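Long-range contacts in kirola (PDB 4IGX), which is of unknown function but is a kiwifruit allergen of the Bet v 1-like family, whose members commonly bind small hydrophobic molecules: residues Ile13-Ile18 with Asp143-His148; Val55-Tyr60 with Thr68-Val73; Thr84-Glu89 with Thr98-Val103. One frame throughout, in Å; residues are numbered along the deposited sequence.

Contact 1 of 3, residues Ile13-Ile18 with Asp143-His148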
loop_
_atom_site.group_PDB
_atom_site.type_symbol
_atom_site.label_atom_id
_atom_site.label_comp_id
_atom_site.label_asym_id
_atom_site.label_seq_id
_atom_site.Cartn_x
_atom_site.Cartn_y
_atom_site.Cartn_z
ATOM N N ILE A 13 -13.723 -5.752 4.154
ATOM C CA ILE A 13 -13.362 -5.220 5.448
ATOM C C ILE A 13 -14.690 -4.980 6.188
ATOM O O ILE A 13 -15.688 -4.638 5.572
ATOM C CB ILE A 13 -12.536 -3.933 5.352
ATOM C CG1 ILE A 13 -13.235 -2.882 4.468
ATOM C CG2 ILE A 13 -11.085 -4.219 4.814
ATOM C CD1 ILE A 13 -12.895 -1.423 4.868
ATOM N N LEU A 14 -14.696 -5.182 7.498
ATOM C CA LEU A 14 -15.906 -5.012 8.300
ATOM C C LEU A 14 -15.961 -3.652 8.975
ATOM O O LEU A 14 -16.985 -3.280 9.480
ATOM C CB LEU A 14 -16.005 -6.115 9.347
ATOM C CG LEU A 14 -16.008 -7.511 8.739
ATOM C CD1 LEU A 14 -15.963 -8.571 9.836
ATOM C CD2 LEU A 14 -17.215 -7.690 7.806
ATOM N N SER A 15 -14.855 -2.913 8.973
ATOM C CA SER A 15 -14.836 -1.571 9.548
ATOM C C SER A 15 -15.293 -0.545 8.498
ATOM O O SER A 15 -15.626 -0.896 7.367
ATOM C CB SER A 15 -13.421 -1.257 10.048
ATOM O OG SER A 15 -12.481 -1.312 8.978
ATOM N N ASP A 16 -15.282 0.725 8.870
ATOM C CA ASP A 16 -15.743 1.790 7.987
ATOM C C ASP A 16 -14.716 2.083 6.883
ATOM O O ASP A 16 -13.547 2.386 7.153
ATOM C CB ASP A 16 -16.046 3.044 8.815
ATOM C CG ASP A 16 -16.810 4.059 8.043
ATOM O OD1 ASP A 16 -17.957 4.368 8.414
ATOM O OD2 ASP A 16 -16.270 4.523 7.028
ATOM N N GLY A 17 -15.168 1.974 5.636
ATOM C CA GLY A 17 -14.287 2.095 4.472
ATOM C C GLY A 17 -13.761 3.501 4.288
ATOM O O GLY A 17 -12.617 3.704 3.871
ATOM N N ILE A 18 -14.606 4.471 4.594
ATOM C CA ILE A 18 -14.228 5.862 4.491
ATOM C C ILE A 18 -13.071 6.119 5.427
ATOM O O ILE A 18 -12.022 6.616 4.989
ATOM C CB ILE A 18 -15.434 6.799 4.777
ATOM C CG1 ILE A 18 -16.529 6.574 3.719
ATOM C CG2 ILE A 18 -15.008 8.255 4.812
ATOM C CD1 ILE A 18 -17.767 5.708 4.227
ATOM N N ASP A 143 -5.049 -5.783 9.914
ATOM C CA ASP A 143 -4.590 -5.168 11.150
ATOM C C ASP A 143 -5.387 -3.871 11.341
ATOM O O ASP A 143 -5.884 -3.593 12.422
ATOM C CB ASP A 143 -3.087 -4.843 11.089
ATOM C CG ASP A 143 -2.185 -6.085 11.205
ATOM O OD1 ASP A 143 -2.612 -7.185 11.615
ATOM O OD2 ASP A 143 -0.983 -5.952 10.888
ATOM N N ILE A 144 -5.526 -3.109 10.255
ATOM C CA ILE A 144 -6.160 -1.806 10.271
ATOM C C ILE A 144 -7.640 -1.970 10.632
ATOM O O ILE A 144 -8.159 -1.285 11.497
ATOM C CB ILE A 144 -5.962 -1.115 8.909
ATOM C CG1 ILE A 144 -4.491 -0.724 8.733
ATOM C CG2 ILE A 144 -6.821 0.122 8.756
ATOM C CD1 ILE A 144 -4.193 0.003 7.434
ATOM N N GLU A 145 -8.280 -2.924 9.981
ATOM C CA GLU A 145 -9.659 -3.275 10.236
ATOM C C GLU A 145 -9.835 -3.581 11.712
ATOM O O GLU A 145 -10.613 -2.907 12.384
ATOM C CB GLU A 145 -10.022 -4.495 9.378
ATOM C CG GLU A 145 -11.493 -4.876 9.315
ATOM C CD GLU A 145 -11.728 -6.285 8.711
ATOM O OE1 GLU A 145 -12.901 -6.716 8.597
ATOM O OE2 GLU A 145 -10.742 -6.974 8.358
ATOM N N THR A 146 -9.090 -4.570 12.231
ATOM C CA THR A 146 -9.267 -4.984 13.623
ATOM C C THR A 146 -8.941 -3.848 14.580
ATOM O O THR A 146 -9.640 -3.653 15.554
ATOM C CB THR A 146 -8.448 -6.263 14.003
ATOM O OG1 THR A 146 -7.096 -6.113 13.557
ATOM C CG2 THR A 146 -9.040 -7.500 13.345
ATOM N N TYR A 147 -7.910 -3.071 14.279
ATOM C CA TYR A 147 -7.567 -1.883 15.073
ATOM C C TYR A 147 -8.770 -0.955 15.239
ATOM O O TYR A 147 -9.016 -0.445 16.311
ATOM C CB TYR A 147 -6.398 -1.150 14.412
ATOM C CG TYR A 147 -6.015 0.196 15.013
ATOM C CD1 TYR A 147 -6.796 1.324 14.779
ATOM C CD2 TYR A 147 -4.847 0.349 15.763
ATOM C CE1 TYR A 147 -6.463 2.558 15.291
ATOM C CE2 TYR A 147 -4.495 1.607 16.285
ATOM C CZ TYR A 147 -5.316 2.699 16.032
ATOM O OH TYR A 147 -5.023 3.940 16.505
ATOM N N HIS A 148 -9.547 -0.794 14.196
ATOM C CA HIS A 148 -10.684 0.082 14.212
ATOM C C HIS A 148 -11.965 -0.600 14.680
ATOM O O HIS A 148 -12.937 0.051 14.855
ATOM C CB HIS A 148 -10.878 0.714 12.824
ATOM C CG HIS A 148 -9.849 1.739 12.485
ATOM N ND1 HIS A 148 -9.887 3.014 12.978
ATOM C CD2 HIS A 148 -8.721 1.656 11.749
ATOM C CE1 HIS A 148 -8.829 3.675 12.556
ATOM N NE2 HIS A 148 -8.110 2.872 11.804
#
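Glu145, near the end of the long helix 131-148, reaches across to the chain just ahead of helix 17-25 and ties itself to the backbone at Leu14. With CG anti to the backbone N (chi1 -170°) and the rest extended, the side chain runs from the helix past Ser15 to Leu14. Its CB lies 4.0 Å from Ser15 OG, a plain contact, and CG is 3.7 Å from that same hydroxyl oxygen. CD comes within 3.8 Å of Ile13 CA. At the tip, OE1 accepts from Leu14 N at 2.6 Å, with an N-H...O angle of 148°; the donor sits 41° out of the carboxylate plane. Leu14 CG also borders this oxygen, 3.2 Å from OE1. Three residues on, His148 CB meets Ser15 CB at 4.2 Å. Asn112 ND2 donates to Ile13 O, and Asp16 is the N-cap of helix 17-25, its OD2 accepting a weak bond from Ile18 N. Nearby, Ile144 packs on Phe20 and Phe24, where helix 17-25 meets the C-terminal helix of the Bet v 1 fold. A buried carboxylate oxygen that receives a backbone N-H is probably stabilised, which may offset part of the cost of burying its charge.

Contact 2 of 3, residues Val55-Tyr60 with Thr68-Val73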
loop_
_atom_site.group_PDB
_atom_site.type_symbol
_atom_site.label_atom_id
_atom_site.label_comp_id
_atom_site.label_asym_id
_atom_site.label_seq_id
_atom_site.Cartn_x
_atom_site.Cartn_y
_atom_site.Cartn_z
ATOM N N VAL A 55 6.848 12.397 -1.280
ATOM C CA VAL A 55 7.831 11.317 -1.230
ATOM C C VAL A 55 7.799 10.775 0.171
ATOM O O VAL A 55 8.073 11.517 1.111
ATOM C CB VAL A 55 9.234 11.835 -1.611
ATOM C CG1 VAL A 55 10.301 10.750 -1.467
ATOM C CG2 VAL A 55 9.196 12.400 -3.031
ATOM N N ILE A 56 7.398 9.507 0.299
ATOM C CA ILE A 56 7.224 8.824 1.576
ATOM C C ILE A 56 8.190 7.663 1.651
ATOM O O ILE A 56 8.518 7.048 0.655
ATOM C CB ILE A 56 5.790 8.270 1.752
ATOM C CG1 ILE A 56 4.776 9.405 1.715
ATOM C CG2 ILE A 56 5.638 7.504 3.098
ATOM C CD1 ILE A 56 3.393 8.910 1.374
ATOM N N PHE A 57 8.648 7.362 2.851
ATOM C CA PHE A 57 9.606 6.306 3.056
ATOM C C PHE A 57 9.022 5.352 4.083
ATOM O O PHE A 57 8.608 5.748 5.173
ATOM C CB PHE A 57 10.940 6.898 3.539
ATOM C CG PHE A 57 12.083 5.923 3.528
ATOM C CD1 PHE A 57 13.060 5.985 2.542
ATOM C CD2 PHE A 57 12.201 4.951 4.525
ATOM C CE1 PHE A 57 14.145 5.086 2.535
ATOM C CE2 PHE A 57 13.291 4.037 4.523
ATOM C CZ PHE A 57 14.258 4.115 3.533
ATOM N N PHE A 58 9.039 4.081 3.707
ATOM C CA PHE A 58 8.513 3.001 4.507
ATOM C C PHE A 58 9.602 2.103 5.035
ATOM O O PHE A 58 10.489 1.703 4.277
ATOM C CB PHE A 58 7.631 2.132 3.648
ATOM C CG PHE A 58 6.375 2.774 3.243
ATOM C CD1 PHE A 58 5.250 2.661 4.039
ATOM C CD2 PHE A 58 6.293 3.451 2.039
ATOM C CE1 PHE A 58 4.039 3.230 3.640
ATOM C CE2 PHE A 58 5.108 4.027 1.629
ATOM C CZ PHE A 58 3.970 3.931 2.432
ATOM N N LYS A 59 9.504 1.779 6.324
ATOM C CA LYS A 59 10.305 0.740 6.973
ATOM C C LYS A 59 9.334 -0.392 7.333
ATOM O O LYS A 59 8.325 -0.191 8.054
ATOM C CB LYS A 59 10.991 1.272 8.237
ATOM C CG LYS A 59 12.008 2.398 7.987
ATOM C CD LYS A 59 12.150 3.393 9.186
ATOM C CE LYS A 59 12.813 2.767 10.418
ATOM N NZ LYS A 59 12.567 3.568 11.689
ATOM N N TYR A 60 9.621 -1.575 6.804
ATOM C CA TYR A 60 8.764 -2.700 7.035
ATOM C C TYR A 60 9.549 -4.007 7.133
ATOM O O TYR A 60 10.762 -4.072 6.853
ATOM C CB TYR A 60 7.643 -2.728 5.971
ATOM C CG TYR A 60 8.087 -3.028 4.565
ATOM C CD1 TYR A 60 7.960 -4.312 4.050
ATOM C CD2 TYR A 60 8.648 -2.038 3.740
ATOM C CE1 TYR A 60 8.368 -4.619 2.749
ATOM C CE2 TYR A 60 9.082 -2.351 2.414
ATOM C CZ TYR A 60 8.918 -3.654 1.938
ATOM O OH TYR A 60 9.304 -4.042 0.677
ATOM N N THR A 68 12.980 -1.691 3.209
ATOM C CA THR A 68 12.618 -0.301 2.973
ATOM C C THR A 68 12.118 -0.126 1.555
ATOM O O THR A 68 12.515 -0.851 0.676
ATOM C CB THR A 68 13.793 0.647 3.173
ATOM O OG1 THR A 68 14.783 0.402 2.158
ATOM C CG2 THR A 68 14.400 0.460 4.552
ATOM N N ALA A 69 11.221 0.840 1.385
ATOM C CA ALA A 69 10.742 1.322 0.081
ATOM C C ALA A 69 10.553 2.848 0.134
ATOM O O ALA A 69 10.043 3.383 1.114
ATOM C CB ALA A 69 9.428 0.663 -0.289
ATOM N N LYS A 70 10.965 3.539 -0.917
ATOM C CA LYS A 70 10.703 4.959 -1.041
ATOM C C LYS A 70 9.700 5.114 -2.170
ATOM O O LYS A 70 9.910 4.611 -3.276
ATOM C CB LYS A 70 11.978 5.720 -1.334
ATOM C CG LYS A 70 11.835 7.215 -1.431
ATOM C CD LYS A 70 13.235 7.826 -1.432
ATOM C CE LYS A 70 13.308 9.180 -2.054
ATOM N NZ LYS A 70 14.751 9.613 -2.183
ATOM N N ASP A 71 8.616 5.814 -1.860
ATOM C CA ASP A 71 7.430 5.847 -2.711
ATOM C C ASP A 71 7.123 7.290 -3.090
ATOM O O ASP A 71 7.273 8.183 -2.264
ATOM C CB ASP A 71 6.191 5.297 -1.961
ATOM C CG ASP A 71 6.164 3.772 -1.853
ATOM O OD1 ASP A 71 7.223 3.107 -1.969
ATOM O OD2 ASP A 71 5.045 3.220 -1.624
ATOM N N ILE A 72 6.686 7.505 -4.323
ATOM C CA ILE A 72 6.090 8.768 -4.718
ATOM C C ILE A 72 4.573 8.540 -4.769
ATOM O O ILE A 72 4.119 7.509 -5.258
ATOM C CB ILE A 72 6.706 9.223 -6.056
ATOM C CG1 ILE A 72 8.227 9.173 -5.915
ATOM C CG2 ILE A 72 6.252 10.616 -6.424
ATOM C CD1 ILE A 72 9.072 9.783 -7.097
ATOM N N VAL A 73 3.787 9.433 -4.165
ATOM C CA VAL A 73 2.326 9.381 -4.333
ATOM C C VAL A 73 1.975 9.939 -5.714
ATOM O O VAL A 73 2.150 11.139 -5.967
ATOM C CB VAL A 73 1.583 10.171 -3.273
ATOM C CG1 VAL A 73 0.034 10.130 -3.534
ATOM C CG2 VAL A 73 1.942 9.628 -1.874
#
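Strands 55-62 and 65-77 form an antiparallel beta hairpin, and Val55-Tyr60 with Thr68-Val73 make up most of its paired length. The segment axes approach to 4.7 Å at 154° between their directions. Ile56 and Asp71 exchange two backbone hydrogen bonds, as do Phe58 and Ala69; Asp71 N to Ile56 O measures 2.8 Å and Phe58 N to Ala69 O 2.9 Å.

On the face bearing Val55, Phe57 and Lys70, the Phe57 ring leans over the neighbouring strand because its CG is anti to the backbone N (chi1 -169°). Ala69 O lies over one face of the ring, offset toward its rim, while CZ reaches Thr68 CB at 3.5 Å. Lys70 stays extended, and its CE packs 3.4 Å from Val55 CG1; its NZ has a long, weak ion pair with Glu89.

The other face carries Ile56, Phe58, Ala69 and Asp71. Here the Asp71 carboxylate approaches the Phe58 ring obliquely, OD2 to CE2 3.4 Å, with the planes 56° apart. Asp71 OD2 also hydrogen-bonds an unidentified ligand, probably from the crystallisation liquor, which is consistent with a pocket. Ile56 CD1 touches Val73 CG2 at 3.6 Å, and the Tyr60 ring meets Phe136 of helix 131-148. A curved antiparallel sheet whose largely apolar inner face is turned to the long C-terminal helix is characteristic of the Bet v 1 fold.

Contact 3 of 3, residues Thr84-Glu89 with Thr98-Val103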
loop_
_atom_site.group_PDB
_atom_site.type_symbol
_atom_site.label_atom_id
_atom_site.label_comp_id
_atom_site.label_asym_id
_atom_site.label_seq_id
_atom_site.Cartn_x
_atom_site.Cartn_y
_atom_site.Cartn_z
ATOM N N THR A 84 -2.507 5.888 -5.387
ATOM C CA THR A 84 -1.493 5.230 -6.189
ATOM C C THR A 84 -0.081 5.657 -5.738
ATOM O O THR A 84 0.261 6.839 -5.754
ATOM C CB THR A 84 -1.650 5.596 -7.681
ATOM O OG1 THR A 84 -2.977 5.286 -8.104
ATOM C CG2 THR A 84 -0.682 4.839 -8.533
ATOM N N PHE A 85 0.701 4.666 -5.336
ATOM C CA PHE A 85 2.062 4.801 -4.908
ATOM C C PHE A 85 2.980 4.179 -5.943
ATOM O O PHE A 85 2.721 3.049 -6.383
ATOM C CB PHE A 85 2.267 4.007 -3.624
ATOM C CG PHE A 85 1.395 4.442 -2.517
ATOM C CD1 PHE A 85 1.759 5.519 -1.735
ATOM C CD2 PHE A 85 0.188 3.793 -2.266
ATOM C CE1 PHE A 85 0.952 5.918 -0.706
ATOM C CE2 PHE A 85 -0.633 4.210 -1.248
ATOM C CZ PHE A 85 -0.238 5.270 -0.463
ATOM N N LYS A 86 4.059 4.877 -6.302
ATOM C CA LYS A 86 5.080 4.290 -7.140
ATOM C C LYS A 86 6.355 4.093 -6.336
ATOM O O LYS A 86 6.841 5.035 -5.744
ATOM C CB LYS A 86 5.384 5.208 -8.311
ATOM C CG LYS A 86 6.558 4.777 -9.185
ATOM C CD LYS A 86 6.683 5.724 -10.330
ATOM C CE LYS A 86 7.953 5.555 -11.061
ATOM N NZ LYS A 86 7.947 6.533 -12.192
ATOM N N ILE A 87 6.925 2.894 -6.371
ATOM C CA ILE A 87 8.119 2.610 -5.593
ATOM C C ILE A 87 9.329 3.024 -6.411
ATOM O O ILE A 87 9.511 2.563 -7.517
ATOM C CB ILE A 87 8.253 1.113 -5.237
ATOM C CG1 ILE A 87 7.136 0.642 -4.276
ATOM C CG2 ILE A 87 9.555 0.892 -4.528
ATOM C CD1 ILE A 87 5.815 0.475 -4.850
ATOM N N VAL A 88 10.148 3.912 -5.873
ATOM C CA VAL A 88 11.342 4.359 -6.596
ATOM C C VAL A 88 12.608 3.779 -6.028
ATOM O O VAL A 88 13.564 3.621 -6.746
ATOM C CB VAL A 88 11.439 5.908 -6.704
ATOM C CG1 VAL A 88 10.237 6.433 -7.479
ATOM C CG2 VAL A 88 11.567 6.595 -5.317
ATOM N N GLU A 89 12.630 3.420 -4.761
ATOM C CA GLU A 89 13.853 2.878 -4.174
ATOM C C GLU A 89 13.543 1.827 -3.176
ATOM O O GLU A 89 12.490 1.880 -2.513
ATOM C CB GLU A 89 14.606 3.955 -3.403
ATOM C CG GLU A 89 15.688 4.648 -4.165
ATOM C CD GLU A 89 16.268 5.790 -3.361
ATOM O OE1 GLU A 89 16.795 5.537 -2.258
ATOM O OE2 GLU A 89 16.171 6.948 -3.824
ATOM N N THR A 98 9.962 -1.604 -12.344
ATOM C CA THR A 98 8.851 -0.724 -12.067
ATOM C C THR A 98 7.924 -1.454 -11.139
ATOM O O THR A 98 7.740 -2.678 -11.296
ATOM C CB THR A 98 8.065 -0.478 -13.340
ATOM O OG1 THR A 98 8.935 0.141 -14.292
ATOM C CG2 THR A 98 6.835 0.403 -13.080
ATOM N N PHE A 99 7.352 -0.719 -10.191
ATOM C CA PHE A 99 6.367 -1.275 -9.261
ATOM C C PHE A 99 5.391 -0.203 -8.786
ATOM O O PHE A 99 5.789 0.749 -8.129
ATOM C CB PHE A 99 7.020 -1.947 -8.041
ATOM C CG PHE A 99 6.205 -3.084 -7.482
ATOM C CD1 PHE A 99 6.592 -4.400 -7.675
ATOM C CD2 PHE A 99 5.011 -2.846 -6.801
ATOM C CE1 PHE A 99 5.828 -5.447 -7.170
ATOM C CE2 PHE A 99 4.248 -3.902 -6.305
ATOM C CZ PHE A 99 4.656 -5.188 -6.492
ATOM N N ILE A 100 4.115 -0.400 -9.113
ATOM C CA ILE A 100 3.025 0.540 -8.774
ATOM C C ILE A 100 1.985 -0.132 -7.897
ATOM O O ILE A 100 1.503 -1.188 -8.235
ATOM C CB ILE A 100 2.311 1.022 -10.045
ATOM C CG1 ILE A 100 3.308 1.723 -10.988
ATOM C CG2 ILE A 100 1.107 1.897 -9.706
ATOM C CD1 ILE A 100 3.775 3.055 -10.476
ATOM N N ILE A 101 1.633 0.497 -6.791
ATOM C CA ILE A 101 0.650 -0.047 -5.875
ATOM C C ILE A 101 -0.502 0.916 -5.846
ATOM O O ILE A 101 -0.333 2.126 -5.589
ATOM C CB ILE A 101 1.185 -0.260 -4.439
ATOM C CG1 ILE A 101 2.407 -1.178 -4.470
ATOM C CG2 ILE A 101 0.070 -0.846 -3.553
ATOM C CD1 ILE A 101 3.122 -1.311 -3.183
ATOM N N ILE A 102 -1.670 0.389 -6.165
ATOM C CA ILE A 102 -2.896 1.158 -6.084
ATOM C C ILE A 102 -3.736 0.513 -4.997
ATOM O O ILE A 102 -3.868 -0.716 -4.967
ATOM C CB ILE A 102 -3.637 1.107 -7.430
ATOM C CG1 ILE A 102 -2.705 1.598 -8.541
ATOM C CG2 ILE A 102 -4.947 1.907 -7.392
ATOM C CD1 ILE A 102 -3.250 1.324 -9.907
ATOM N N VAL A 103 -4.275 1.325 -4.085
ATOM C CA VAL A 103 -5.235 0.848 -3.075
ATOM C C VAL A 103 -6.553 1.510 -3.358
ATOM O O VAL A 103 -6.567 2.709 -3.584
ATOM C CB VAL A 103 -4.796 1.265 -1.659
ATOM C CG1 VAL A 103 -5.580 0.522 -0.618
ATOM C CG2 VAL A 103 -3.276 1.036 -1.480
HETATM O O HOH W 1 8.536 2.138 -10.129
#
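Phe85 and Ile101 set the pairing of the two strands by bonding in both directions, Phe85 N to Ile101 O and Ile101 N to Phe85 O each at 2.8 Å. Next along, Ile87 N gives an almost straight bond to Phe99 O, 3.0 Å with an N-H...O angle of 178°. The return bond is replaced by a water, which donates to Ile87 O at 2.8 Å and accepts from Phe99 N at 3.1 Å, so the strands are bridged by solvent just where they part.

This hairpin lies inside the antiparallel sheet of the Bet v 1 fold, with strand 65-77 flanking strand 82-88. At that border Val88 and Glu89 both face Lys70 in a classic beta bulge, and the chain turns a corner at Glu89.

Apolar packing divides by face. Beside Phe85 and Ile101, the folded chi2 of Ile87 (74°) sends CD1 across the strand gap, 3.3 Å from Phe99 O, 3.6 Å from Ile101 CD1 and also against Phe99 CD2. Val103 CG2 borders the edge of the Phe85 ring. On the reverse face, Ile100 forks: CG2 meets Thr84 CG2 at 3.6 Å, and CD1 lies 3.5 Å from Lys86 CB, against the aliphatic base of that extended lysine.

Contact 1 closes a long loop, and contacts 2 and 3 follow one another inside it. Contacts 2 and 3 are successive hairpins of one antiparallel sheet, their centres about 9 Å apart; they join directly, since strands 65-77 and 82-88 are neighbours, with probable backbone hydrogen bonds from Val88 N to Lys70 O and from Lys86 N to Ile72 O. Asp71 also packs against Phe85 and Ile87 at this seam. Contact 1, where helix 131-148 meets the entry to helix 17-25, lies on the opposite side of the chain's centre, about 23 Å from each, centre to centre. Contacts 2 and 3 thus build the sheet, while contact 1 fastens the C-terminal helix of the same Bet v 1 fold.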